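Local coordinates for hypothetical protein TT1466 (Thermus thermophilus, PDB 1IUK), which is of unknown function but probably binds coenzyme A through a Rossmann-like domain, at residues Val61-Leu64 and Leu65-Lys68; Met84-Leu87 and Pro88-Leu91. All coordinates share one frame; numbering follows the deposited sequence.

How the interactions relate
Two short turns, one before and one after strand 73-76 along the chain, illustrate how a Rossmann-like fold joins neighbouring connections. Interaction 1 (61-68) comes first, in the loop that leads from the small hairpin strand 58-59 into strand 73-76, the central strand of the five-stranded parallel sheet. Interaction 2 (84-91) follows that strand, where helix 87-93 begins on the crossover to strand 98-100. Their centres lie about 12 Å apart, and the two touch directly: the backbone N of Leu64 probably gives a hydrogen bond to Glu89 OE1, and Leu64 packs on Val90. The start of the helix is thereby tied to the loop that precedes strand 73-76, within the family's CoA-binding domain.

Interaction 1: residues Val61-Leu64 and Leu65-Lys68; sequences VASL and LDLK
Val61 lies against the CB methylene of Asp66, their CB atoms 3.7 Å apart and the two side chains running past each other in opposite directions. The overlap lies beside a short 3-10 turn, led in by an ST turn at Ser63, in the connection to strand 73-76 of the Rossmann-like sheet. Because CG2 of Val61 sits between the backbone N and the carbonyl carbon (chi1 -65°), this methyl also reaches CD2 of Leu67 at 3.9 Å, the two side chains crossing at about a right angle.

Serine and aspartate grip each other at two points. Asp66 N donates to Ser63 O over 2.8 Å. In return, Ser63 N donates to Asp66 OD1 at 3.2 Å, a longer and more bent bond that meets the carboxylate on its anti side, out of its plane. A water spans from Asp66 OD1 to Ala62 N, so this one oxygen receives both a backbone N-H and a water proton. Together the Ser63 N-H and the water limit the rotation of the carboxylate.

The hydroxyl of Ser63 turns forward and accepts from Leu65 N at 2.9 Å, completing the ST turn; it also makes a weak hydrogen bond with Glu89. Leucines divide between the faces of the turn: Leu64 is buried against Leu19 and Val46, Leu67 rests on Ala17 and Leu44, and Leu65 lies at the exposed surface. The next bond of the turn runs from Leu67 N to Leu64 O, 3.1 Å long, with CB of Leu67 3.3 Å from that same oxygen.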
loop_
_atom_site.group_PDB
_atom_site.type_symbol
_atom_site.label_atom_id
_atom_site.label_comp_id
_atom_site.label_asym_id
_atom_site.label_seq_id
_atom_site.Cartn_x
_atom_site.Cartn_y
_atom_site.Cartn_z
ATOM N N VAL A 61 -2.178 5.890 -11.865
ATOM C CA VAL A 61 -3.596 5.968 -12.209
ATOM C C VAL A 61 -4.297 6.774 -11.106
ATOM O O VAL A 61 -3.791 6.881 -9.991
ATOM C CB VAL A 61 -4.234 4.546 -12.358
ATOM C CG1 VAL A 61 -3.596 3.812 -13.531
ATOM C CG2 VAL A 61 -4.062 3.738 -11.084
ATOM N N ALA A 62 -5.462 7.339 -11.409
ATOM C CA ALA A 62 -6.165 8.147 -10.427
ATOM C C ALA A 62 -6.928 7.369 -9.367
ATOM O O ALA A 62 -7.025 7.824 -8.227
ATOM C CB ALA A 62 -7.102 9.115 -11.130
ATOM N N SER A 63 -7.458 6.197 -9.728
ATOM C CA SER A 63 -8.241 5.393 -8.792
ATOM C C SER A 63 -7.816 3.945 -8.723
ATOM O O SER A 63 -7.351 3.376 -9.706
ATOM C CB SER A 63 -9.716 5.433 -9.182
ATOM O OG SER A 63 -10.356 4.196 -8.890
ATOM N N LEU A 64 -8.014 3.343 -7.558
ATOM C CA LEU A 64 -7.661 1.949 -7.351
ATOM C C LEU A 64 -8.372 1.065 -8.360
ATOM O O LEU A 64 -7.831 0.059 -8.800
ATOM C CB LEU A 64 -8.031 1.516 -5.932
ATOM C CG LEU A 64 -7.170 2.045 -4.782
ATOM C CD1 LEU A 64 -7.746 1.563 -3.463
ATOM C CD2 LEU A 64 -5.718 1.571 -4.951
ATOM N N LEU A 65 -9.584 1.449 -8.733
ATOM C CA LEU A 65 -10.369 0.668 -9.681
ATOM C C LEU A 65 -9.811 0.739 -11.093
ATOM O O LEU A 65 -10.259 0.013 -11.976
ATOM C CB LEU A 65 -11.826 1.138 -9.672
ATOM C CG LEU A 65 -12.590 1.078 -8.340
ATOM C CD1 LEU A 65 -12.322 -0.240 -7.642
ATOM C CD2 LEU A 65 -12.168 2.249 -7.460
ATOM N N ASP A 66 -8.833 1.613 -11.314
ATOM C CA ASP A 66 -8.217 1.726 -12.634
ATOM C C ASP A 66 -7.130 0.659 -12.800
ATOM O O ASP A 66 -6.675 0.398 -13.909
ATOM C CB ASP A 66 -7.584 3.104 -12.824
ATOM C CG ASP A 66 -8.598 4.195 -13.123
ATOM O OD1 ASP A 66 -8.375 5.330 -12.647
ATOM O OD2 ASP A 66 -9.599 3.929 -13.834
ATOM N N LEU A 67 -6.709 0.050 -11.695
ATOM C CA LEU A 67 -5.673 -0.976 -11.746
ATOM C C LEU A 67 -6.216 -2.142 -12.545
ATOM O O LEU A 67 -7.385 -2.514 -12.410
ATOM C CB LEU A 67 -5.283 -1.425 -10.331
ATOM C CG LEU A 67 -4.483 -0.389 -9.523
ATOM C CD1 LEU A 67 -4.116 -0.913 -8.133
ATOM C CD2 LEU A 67 -3.240 -0.039 -10.309
ATOM N N LYS A 68 -5.364 -2.727 -13.374
ATOM C CA LYS A 68 -5.790 -3.827 -14.224
ATOM C C LYS A 68 -5.332 -5.213 -13.760
ATOM O O LYS A 68 -5.295 -6.154 -14.556
ATOM C CB LYS A 68 -5.326 -3.562 -15.669
ATOM C CG LYS A 68 -6.060 -2.406 -16.371
ATOM C CD LYS A 68 -7.588 -2.597 -16.326
ATOM C CE LYS A 68 -8.319 -1.650 -17.284
ATOM N NZ LYS A 68 -9.476 -0.953 -16.640
HETATM O O HOH W 1 -6.309 6.915 -14.058
#

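Interaction 2: residues Met84-Leu87 and Pro88-Leu91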
loop_
_atom_site.group_PDB
_atom_site.type_symbol
_atom_site.label_atom_id
_atom_site.label_comp_id
_atom_site.label_asym_id
_atom_site.label_seq_id
_atom_site.Cartn_x
_atom_site.Cartn_y
_atom_site.Cartn_z
ATOM N N MET A 84 -11.670 7.577 4.787
ATOM C CA MET A 84 -13.072 7.199 4.612
ATOM C C MET A 84 -13.595 7.424 3.192
ATOM O O MET A 84 -14.386 6.635 2.690
ATOM C CB MET A 84 -13.942 7.928 5.630
ATOM C CG MET A 84 -13.890 7.324 7.031
ATOM S SD MET A 84 -14.009 5.499 7.139
ATOM C CE MET A 84 -15.731 5.212 6.876
ATOM N N ASP A 85 -13.143 8.477 2.524
ATOM C CA ASP A 85 -13.599 8.736 1.158
ATOM C C ASP A 85 -13.001 7.741 0.171
ATOM O O ASP A 85 -13.416 7.678 -0.989
ATOM C CB ASP A 85 -13.231 10.158 0.732
ATOM C CG ASP A 85 -13.978 11.216 1.530
ATOM O OD1 ASP A 85 -15.097 10.926 2.011
ATOM O OD2 ASP A 85 -13.448 12.338 1.681
ATOM N N HIS A 86 -12.015 6.970 0.626
ATOM C CA HIS A 86 -11.368 5.977 -0.235
ATOM C C HIS A 86 -11.962 4.588 0.039
ATOM O O HIS A 86 -11.834 3.680 -0.781
ATOM C CB HIS A 86 -9.845 5.908 0.041
ATOM C CG HIS A 86 -9.036 7.002 -0.600
ATOM N ND1 HIS A 86 -8.819 7.075 -1.960
ATOM C CD2 HIS A 86 -8.334 8.027 -0.055
ATOM C CE1 HIS A 86 -8.020 8.095 -2.224
ATOM N NE2 HIS A 86 -7.710 8.690 -1.085
ATOM N N LEU A 87 -12.599 4.434 1.197
ATOM C CA LEU A 87 -13.166 3.149 1.596
ATOM C C LEU A 87 -13.896 2.395 0.499
ATOM O O LEU A 87 -13.679 1.198 0.322
ATOM C CB LEU A 87 -14.086 3.310 2.807
ATOM C CG LEU A 87 -13.808 2.391 4.006
ATOM C CD1 LEU A 87 -15.012 2.374 4.929
ATOM C CD2 LEU A 87 -13.473 0.982 3.547
ATOM N N PRO A 88 -14.796 3.065 -0.233
ATOM C CA PRO A 88 -15.528 2.381 -1.308
ATOM C C PRO A 88 -14.627 1.723 -2.353
ATOM O O PRO A 88 -14.836 0.563 -2.716
ATOM C CB PRO A 88 -16.391 3.483 -1.917
ATOM C CG PRO A 88 -16.524 4.497 -0.841
ATOM C CD PRO A 88 -15.237 4.462 -0.071
ATOM N N GLU A 89 -13.635 2.464 -2.850
ATOM C CA GLU A 89 -12.725 1.903 -3.852
ATOM C C GLU A 89 -11.793 0.841 -3.241
ATOM O O GLU A 89 -11.358 -0.086 -3.929
ATOM C CB GLU A 89 -11.913 3.020 -4.518
ATOM C CG GLU A 89 -10.946 3.736 -3.603
ATOM C CD GLU A 89 -9.869 4.507 -4.366
ATOM O OE1 GLU A 89 -9.825 4.419 -5.614
ATOM O OE2 GLU A 89 -9.062 5.204 -3.717
ATOM N N VAL A 90 -11.496 0.977 -1.953
ATOM C CA VAL A 90 -10.639 0.010 -1.265
ATOM C C VAL A 90 -11.397 -1.314 -1.152
ATOM O O VAL A 90 -10.903 -2.367 -1.556
ATOM C CB VAL A 90 -10.237 0.516 0.158
ATOM C CG1 VAL A 90 -9.638 -0.618 0.981
ATOM C CG2 VAL A 90 -9.220 1.659 0.038
ATOM N N LEU A 91 -12.612 -1.254 -0.620
ATOM C CA LEU A 91 -13.429 -2.453 -0.475
ATOM C C LEU A 91 -13.715 -3.104 -1.822
ATOM O O LEU A 91 -13.788 -4.323 -1.918
ATOM C CB LEU A 91 -14.729 -2.102 0.242
ATOM C CG LEU A 91 -14.536 -1.712 1.715
ATOM C CD1 LEU A 91 -15.832 -1.137 2.256
ATOM C CD2 LEU A 91 -14.102 -2.922 2.535
HETATM O O HOH W 2 -13.444 5.905 -2.805
#
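His86 and Glu89 lie side by side and point the same way, joined where ND1 of His86 donates to OE2 of Glu89 over a short 2.6 Å. This His-carboxylate hydrogen bond stands at the start of helix 87-93, on the beta-alpha-beta crossover of the Rossmann-like sheet. The carboxylate comes to the ring edge with the two planes 15° apart, but ND1 meets the anti side of OE2 from somewhat out of the carboxylate plane. Glu89 achieves this with CG placed between its backbone N and carbonyl carbon (chi1 66°) and the chain extended beyond, which folds it back along the turn. His86 NE2 takes up Arg78, so both ring nitrogens are engaged and the imidazole is held against rotation.

The apolar flank is tightly packed as well. CD2 of Leu87 presses to 3.4 Å from CD1 of Leu91, closer than ordinary van der Waals contact, while Leu87 also meets Phe109 and Ala112 of helix 107-115.

Looser company surrounds the exposed Asp85, where a water accepts only a weak bond from Glu89 N. Pro88, lacking an N-H, suits a first turn in which no earlier carbonyl needs it as a donor. Regular helical bonding then begins with Val90 N to His86 O at 3.0 Å. The next bond runs from Leu91 N to Leu87 O at 2.8 Å.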